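1-deoxy-D-xylulose 5-phosphate reductoisomerase (Moraxella catarrhalis, PDB 4ZQG) catalyses the NADPH-dependent rearrangement and reduction of 1-deoxy-D-xylulose 5-phosphate to 2-C-methyl-D-erythritol 4-phosphate in the MEP pathway, and is inhibited by fosmidomycin. Local coordinates at residues Leu23-Arg27 and Leu50-Phe54; Thr341-Ile345 and Val398-Thr403. One frame throughout, in Å; residues are numbered along the deposited sequence.

Contact 1. Residues Leu23-Arg27 and Leu50-Phe54; sequences LAIIR and LAMEF
Arg27 takes hold of Glu53 side-on, spending two of its nitrogens on the two carboxylate oxygens. NE donates to Glu53 OE2 at 2.8 Å with an N-H...O angle of 166°, and NH1 donates to Glu53 OE1 at 3.0 Å along a slightly more bent path. Both oxygens are met on their syn side, and the guanidinium and carboxylate planes lie only 17° apart, so the two-bond salt bridge fixes the rotation of each charged group against the other. Glu53 reaches across on an extended chain, its CG anti to the backbone N (chi1 178°), and that CG sits over one face of the Phe54 ring.

The ion pair lies against an apolar layer. Arg27 NH1 comes to the edge of the Phe54 ring, 3.7 Å from CE1, while Leu50 CD2 lies at the guanidinium edge. Beneath, Leu23 splits its two methyls between partners: CD1 meets Leu50 CD1 at 3.7 Å, and CD2 rests 3.8 Å from Phe54 CE1. Ile26 adds a looser touch through CG2. In the backbone, Arg27 N is satisfied by Leu23 O and Phe54 N by Leu50 O, both ordinary helical bonds.

Below the layer lie strands 7-12 and 33-39: Leu23 packs on Ile11, Ile26 on Leu9 and Tyr33, Leu50 on Leu38 and Phe54 on Ile35. Two helices, 17-26 and 44-54, thus lie side by side on one face of a parallel sheet, joined through strand 33-39, as expected of the first beta-alpha-beta-alpha units of the NAD-binding Rossmann fold.

Contact 2. Residues Thr341-Ile345 and Val398-Thr403; sequences TANEI and VRKIAT
Arg399, Ile345 and Thr341 bury the most surface where segments 341-345 and 398-403 meet, and the arginine touches both of the others. Its CG lies 3.7 Å from Thr341 CG2 and 3.8 Å from Ile345 CD1. Beyond CG the chain bends at chi3, and the guanidinium ends beside Thr341 and Glu344. There Thr341 CG2 covers one face of the guanidinium, above its centre, and Glu344 OE1 is met at its edge. The bond from Arg399 NH2 to Glu344 OE1 is short, 2.7 Å, and nearly straight at 168°; it lies close to the guanidinium plane but reaches the oxygen from above the carboxylate plane, the two planes being 47° apart.

A second acid steadies this arrangement: Asp395 forms a salt bridge with Arg399 NE and also hydrogen-bonds Thr341 OG1, while Glu344 OE2 is engaged by Asn340.

Ile345 divides its branches. CD1 lies across the arginine chain at CG, whereas CG2, anti to the backbone N, turns to Ala402 CB at 4.0 Å. The same methyl of Thr341 that meets the arginine also touches Val398 CG1 (3.8 Å), which approaches Ala342 N at 3.5 Å. At the two alanines, Ala342 and Ala402, the CA atoms come within 5.4 Å of each other, and the segment axes, crossing at -52°, approach to 8.7 Å.

Helix 359-368 completes the packing, Cys367 touching both alanines; helix 220-228 reaches Glu344 through Lys221, and helix 371-374 lies against Ile401 of helix 387-409.

Both contacts join two helices and combine buried apolar side chains with an arginine-glutamate salt bridge, yet they belong to different parts of the chain, with centres 36 Å apart and nearest atoms about 22 Å apart. Contact 1 lies farther from the chain centre, on the nucleotide-binding sheet; its charged pair is exposed at the surface, and the hydrophobic residues face strands. Contact 2 belongs to the largely helical C-terminal region, where helix packs on helix, the backbones coming closest at two alanines, and the partly exposed ion pair is tied into a wider polar network. They share no secondary-structure element, and the salt bridge of contact 1 uses two bonds where that of contact 2 uses one.

Contact 1. Residues Leu23-Arg27 and Leu50-Phe54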
loop_
_atom_site.group_PDB
_atom_site.type_symbol
_atom_site.label_atom_id
_atom_site.label_comp_id
_atom_site.label_asym_id
_atom_site.label_seq_id
_atom_site.Cartn_x
_atom_site.Cartn_y
_atom_site.Cartn_z
ATOM N N LEU A 23 -16.278 14.298 -14.351
ATOM C CA LEU A 23 -17.078 14.129 -15.560
ATOM C C LEU A 23 -16.345 13.292 -16.547
ATOM O O LEU A 23 -16.973 12.521 -17.283
ATOM C CB LEU A 23 -17.521 15.493 -16.164
ATOM C CG LEU A 23 -18.545 16.171 -15.231
ATOM C CD1 LEU A 23 -18.888 17.602 -15.578
ATOM C CD2 LEU A 23 -19.777 15.303 -15.122
ATOM N N ALA A 24 -15.014 13.393 -16.566
ATOM C CA ALA A 24 -14.243 12.591 -17.542
ATOM C C ALA A 24 -14.417 11.112 -17.279
ATOM O O ALA A 24 -14.436 10.306 -18.217
ATOM C CB ALA A 24 -12.797 13.009 -17.589
ATOM N N ILE A 25 -14.635 10.763 -16.011
ATOM C CA ILE A 25 -14.910 9.410 -15.632
ATOM C C ILE A 25 -16.343 9.021 -15.984
ATOM O O ILE A 25 -16.573 7.945 -16.499
ATOM C CB ILE A 25 -14.661 9.227 -14.130
ATOM C CG1 ILE A 25 -13.168 9.403 -13.792
ATOM C CG2 ILE A 25 -15.138 7.854 -13.666
ATOM C CD1 ILE A 25 -12.888 9.577 -12.288
ATOM N N ILE A 26 -17.313 9.895 -15.713
ATOM C CA ILE A 26 -18.706 9.622 -16.076
ATOM C C ILE A 26 -18.849 9.288 -17.581
ATOM O O ILE A 26 -19.589 8.370 -17.959
ATOM C CB ILE A 26 -19.633 10.797 -15.781
ATOM C CG1 ILE A 26 -19.576 11.248 -14.318
ATOM C CG2 ILE A 26 -21.047 10.408 -16.148
ATOM C CD1 ILE A 26 -19.732 10.125 -13.360
ATOM N N ARG A 27 -18.117 10.005 -18.435
ATOM C CA ARG A 27 -18.219 9.769 -19.854
ATOM C C ARG A 27 -17.649 8.448 -20.270
ATOM O O ARG A 27 -17.853 7.998 -21.381
ATOM C CB ARG A 27 -17.482 10.846 -20.625
ATOM C CG ARG A 27 -18.110 12.192 -20.489
ATOM C CD ARG A 27 -17.367 13.241 -21.280
ATOM N NE ARG A 27 -17.945 14.535 -20.939
ATOM C CZ ARG A 27 -17.364 15.478 -20.214
ATOM N NH1 ARG A 27 -18.048 16.578 -19.963
ATOM N NH2 ARG A 27 -16.117 15.340 -19.739
ATOM N N LEU A 50 -22.574 21.781 -20.208
ATOM C CA LEU A 50 -22.752 20.553 -19.430
ATOM C C LEU A 50 -24.215 20.145 -19.309
ATOM O O LEU A 50 -24.580 19.010 -19.501
ATOM C CB LEU A 50 -22.122 20.686 -18.012
ATOM C CG LEU A 50 -20.592 20.950 -17.938
ATOM C CD1 LEU A 50 -20.103 20.968 -16.499
ATOM C CD2 LEU A 50 -19.819 19.940 -18.738
ATOM N N ALA A 51 -25.056 21.104 -18.996
ATOM C CA ALA A 51 -26.496 20.904 -19.023
ATOM C C ALA A 51 -26.959 20.203 -20.308
ATOM O O ALA A 51 -27.611 19.156 -20.262
ATOM C CB ALA A 51 -27.186 22.243 -18.896
ATOM N N MET A 52 -26.564 20.745 -21.453
ATOM C CA MET A 52 -26.954 20.160 -22.739
ATOM C C MET A 52 -26.379 18.763 -22.951
ATOM O O MET A 52 -26.992 17.896 -23.584
ATOM C CB MET A 52 -26.494 21.045 -23.887
ATOM C CG MET A 52 -26.919 22.492 -23.769
ATOM S SD MET A 52 -26.145 23.413 -25.079
ATOM C CE MET A 52 -27.124 24.917 -25.091
ATOM N N GLU A 53 -25.177 18.545 -22.432
ATOM C CA GLU A 53 -24.569 17.251 -22.556
ATOM C C GLU A 53 -25.279 16.215 -21.682
ATOM O O GLU A 53 -25.614 15.149 -22.154
ATOM C CB GLU A 53 -23.078 17.321 -22.212
ATOM C CG GLU A 53 -22.438 15.947 -22.290
ATOM C CD GLU A 53 -20.968 15.937 -22.077
ATOM O OE1 GLU A 53 -20.406 16.976 -21.695
ATOM O OE2 GLU A 53 -20.396 14.840 -22.275
ATOM N N PHE A 54 -25.556 16.545 -20.434
ATOM C CA PHE A 54 -25.999 15.525 -19.487
ATOM C C PHE A 54 -27.453 15.562 -19.114
ATOM O O PHE A 54 -27.874 14.670 -18.400
ATOM C CB PHE A 54 -25.145 15.542 -18.183
ATOM C CG PHE A 54 -23.706 15.161 -18.382
ATOM C CD1 PHE A 54 -22.719 16.114 -18.388
ATOM C CD2 PHE A 54 -23.348 13.855 -18.585
ATOM C CE1 PHE A 54 -21.390 15.763 -18.575
ATOM C CE2 PHE A 54 -22.034 13.507 -18.789
ATOM C CZ PHE A 54 -21.053 14.462 -18.789
#

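Contact 2. Residues Thr341-Ile345 and Val398-Thr403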
loop_
_atom_site.group_PDB
_atom_site.type_symbol
_atom_site.label_atom_id
_atom_site.label_comp_id
_atom_site.label_asym_id
_atom_site.label_seq_id
_atom_site.Cartn_x
_atom_site.Cartn_y
_atom_site.Cartn_z
ATOM N N THR A 341 -9.410 30.667 6.883
ATOM C CA THR A 341 -9.881 31.970 6.445
ATOM C C THR A 341 -8.770 33.002 6.331
ATOM O O THR A 341 -8.669 33.662 5.313
ATOM C CB THR A 341 -10.981 32.520 7.354
ATOM O OG1 THR A 341 -12.055 31.576 7.402
ATOM C CG2 THR A 341 -11.494 33.809 6.817
ATOM N N ALA A 342 -7.929 33.176 7.328
ATOM C CA ALA A 342 -6.866 34.147 7.143
ATOM C C ALA A 342 -6.203 33.795 5.813
ATOM O O ALA A 342 -6.068 34.646 4.958
ATOM C CB ALA A 342 -5.870 34.126 8.286
ATOM N N ASN A 343 -5.894 32.512 5.608
ATOM C CA ASN A 343 -5.188 32.045 4.416
ATOM C C ASN A 343 -5.997 32.294 3.132
ATOM O O ASN A 343 -5.442 32.743 2.140
ATOM C CB ASN A 343 -4.845 30.548 4.582
ATOM C CG ASN A 343 -4.215 29.924 3.346
ATOM O OD1 ASN A 343 -3.001 30.106 3.065
ATOM N ND2 ASN A 343 -5.040 29.167 2.599
ATOM N N GLU A 344 -7.296 31.988 3.159
ATOM C CA GLU A 344 -8.231 32.323 2.048
ATOM C C GLU A 344 -8.128 33.786 1.635
ATOM O O GLU A 344 -8.250 34.070 0.453
ATOM C CB GLU A 344 -9.700 32.005 2.402
ATOM C CG GLU A 344 -10.099 30.566 2.072
ATOM C CD GLU A 344 -11.587 30.234 2.268
ATOM O OE1 GLU A 344 -12.450 31.108 2.072
ATOM O OE2 GLU A 344 -11.887 29.056 2.586
ATOM N N ILE A 345 -7.888 34.679 2.611
ATOM C CA ILE A 345 -7.766 36.110 2.382
ATOM C C ILE A 345 -6.383 36.458 1.879
ATOM O O ILE A 345 -6.256 37.272 0.986
ATOM C CB ILE A 345 -8.117 36.971 3.647
ATOM C CG1 ILE A 345 -9.635 36.977 3.942
ATOM C CG2 ILE A 345 -7.608 38.403 3.522
ATOM C CD1 ILE A 345 -10.548 37.424 2.802
ATOM N N VAL A 398 -12.706 36.737 10.966
ATOM C CA VAL A 398 -11.337 36.592 10.493
ATOM C C VAL A 398 -11.165 37.287 9.150
ATOM O O VAL A 398 -10.124 37.931 8.897
ATOM C CB VAL A 398 -10.930 35.113 10.359
ATOM C CG1 VAL A 398 -9.525 35.001 9.788
ATOM C CG2 VAL A 398 -11.004 34.450 11.734
ATOM N N ARG A 399 -12.199 37.191 8.306
ATOM C CA ARG A 399 -12.187 37.939 7.016
ATOM C C ARG A 399 -11.842 39.412 7.232
ATOM O O ARG A 399 -10.863 39.900 6.684
ATOM C CB ARG A 399 -13.485 37.734 6.202
ATOM C CG ARG A 399 -13.365 36.579 5.200
ATOM C CD ARG A 399 -14.681 36.110 4.567
ATOM N NE ARG A 399 -14.758 34.643 4.428
ATOM C CZ ARG A 399 -14.045 33.913 3.569
ATOM N NH1 ARG A 399 -13.192 34.488 2.713
ATOM N NH2 ARG A 399 -14.173 32.582 3.594
ATOM N N LYS A 400 -12.594 40.072 8.108
ATOM C CA LYS A 400 -12.343 41.487 8.464
ATOM C C LYS A 400 -10.914 41.719 8.971
ATOM O O LYS A 400 -10.215 42.598 8.478
ATOM C CB LYS A 400 -13.355 41.948 9.514
ATOM C CG LYS A 400 -13.052 43.299 10.167
ATOM C CD LYS A 400 -13.249 43.295 11.686
ATOM C CE LYS A 400 -14.717 43.119 12.057
ATOM N NZ LYS A 400 -14.829 42.822 13.506
ATOM N N ILE A 401 -10.469 40.902 9.939
ATOM C CA ILE A 401 -9.224 41.178 10.660
ATOM C C ILE A 401 -8.022 40.873 9.807
ATOM O O ILE A 401 -7.032 41.616 9.815
ATOM C CB ILE A 401 -9.163 40.406 11.983
ATOM C CG1 ILE A 401 -10.245 40.916 12.904
ATOM C CG2 ILE A 401 -7.824 40.605 12.654
ATOM C CD1 ILE A 401 -10.255 40.291 14.259
ATOM N N ALA A 402 -8.117 39.772 9.074
ATOM C CA ALA A 402 -7.096 39.436 8.113
ATOM C C ALA A 402 -6.976 40.540 7.057
ATOM O O ALA A 402 -5.880 40.978 6.751
ATOM C CB ALA A 402 -7.421 38.089 7.465
ATOM N N THR A 403 -8.104 40.990 6.503
ATOM C CA THR A 403 -8.074 42.137 5.588
ATOM C C THR A 403 -7.353 43.309 6.223
ATOM O O THR A 403 -6.515 43.931 5.586
ATOM C CB THR A 403 -9.466 42.617 5.181
ATOM O OG1 THR A 403 -10.198 41.549 4.588
ATOM C CG2 THR A 403 -9.363 43.735 4.167
#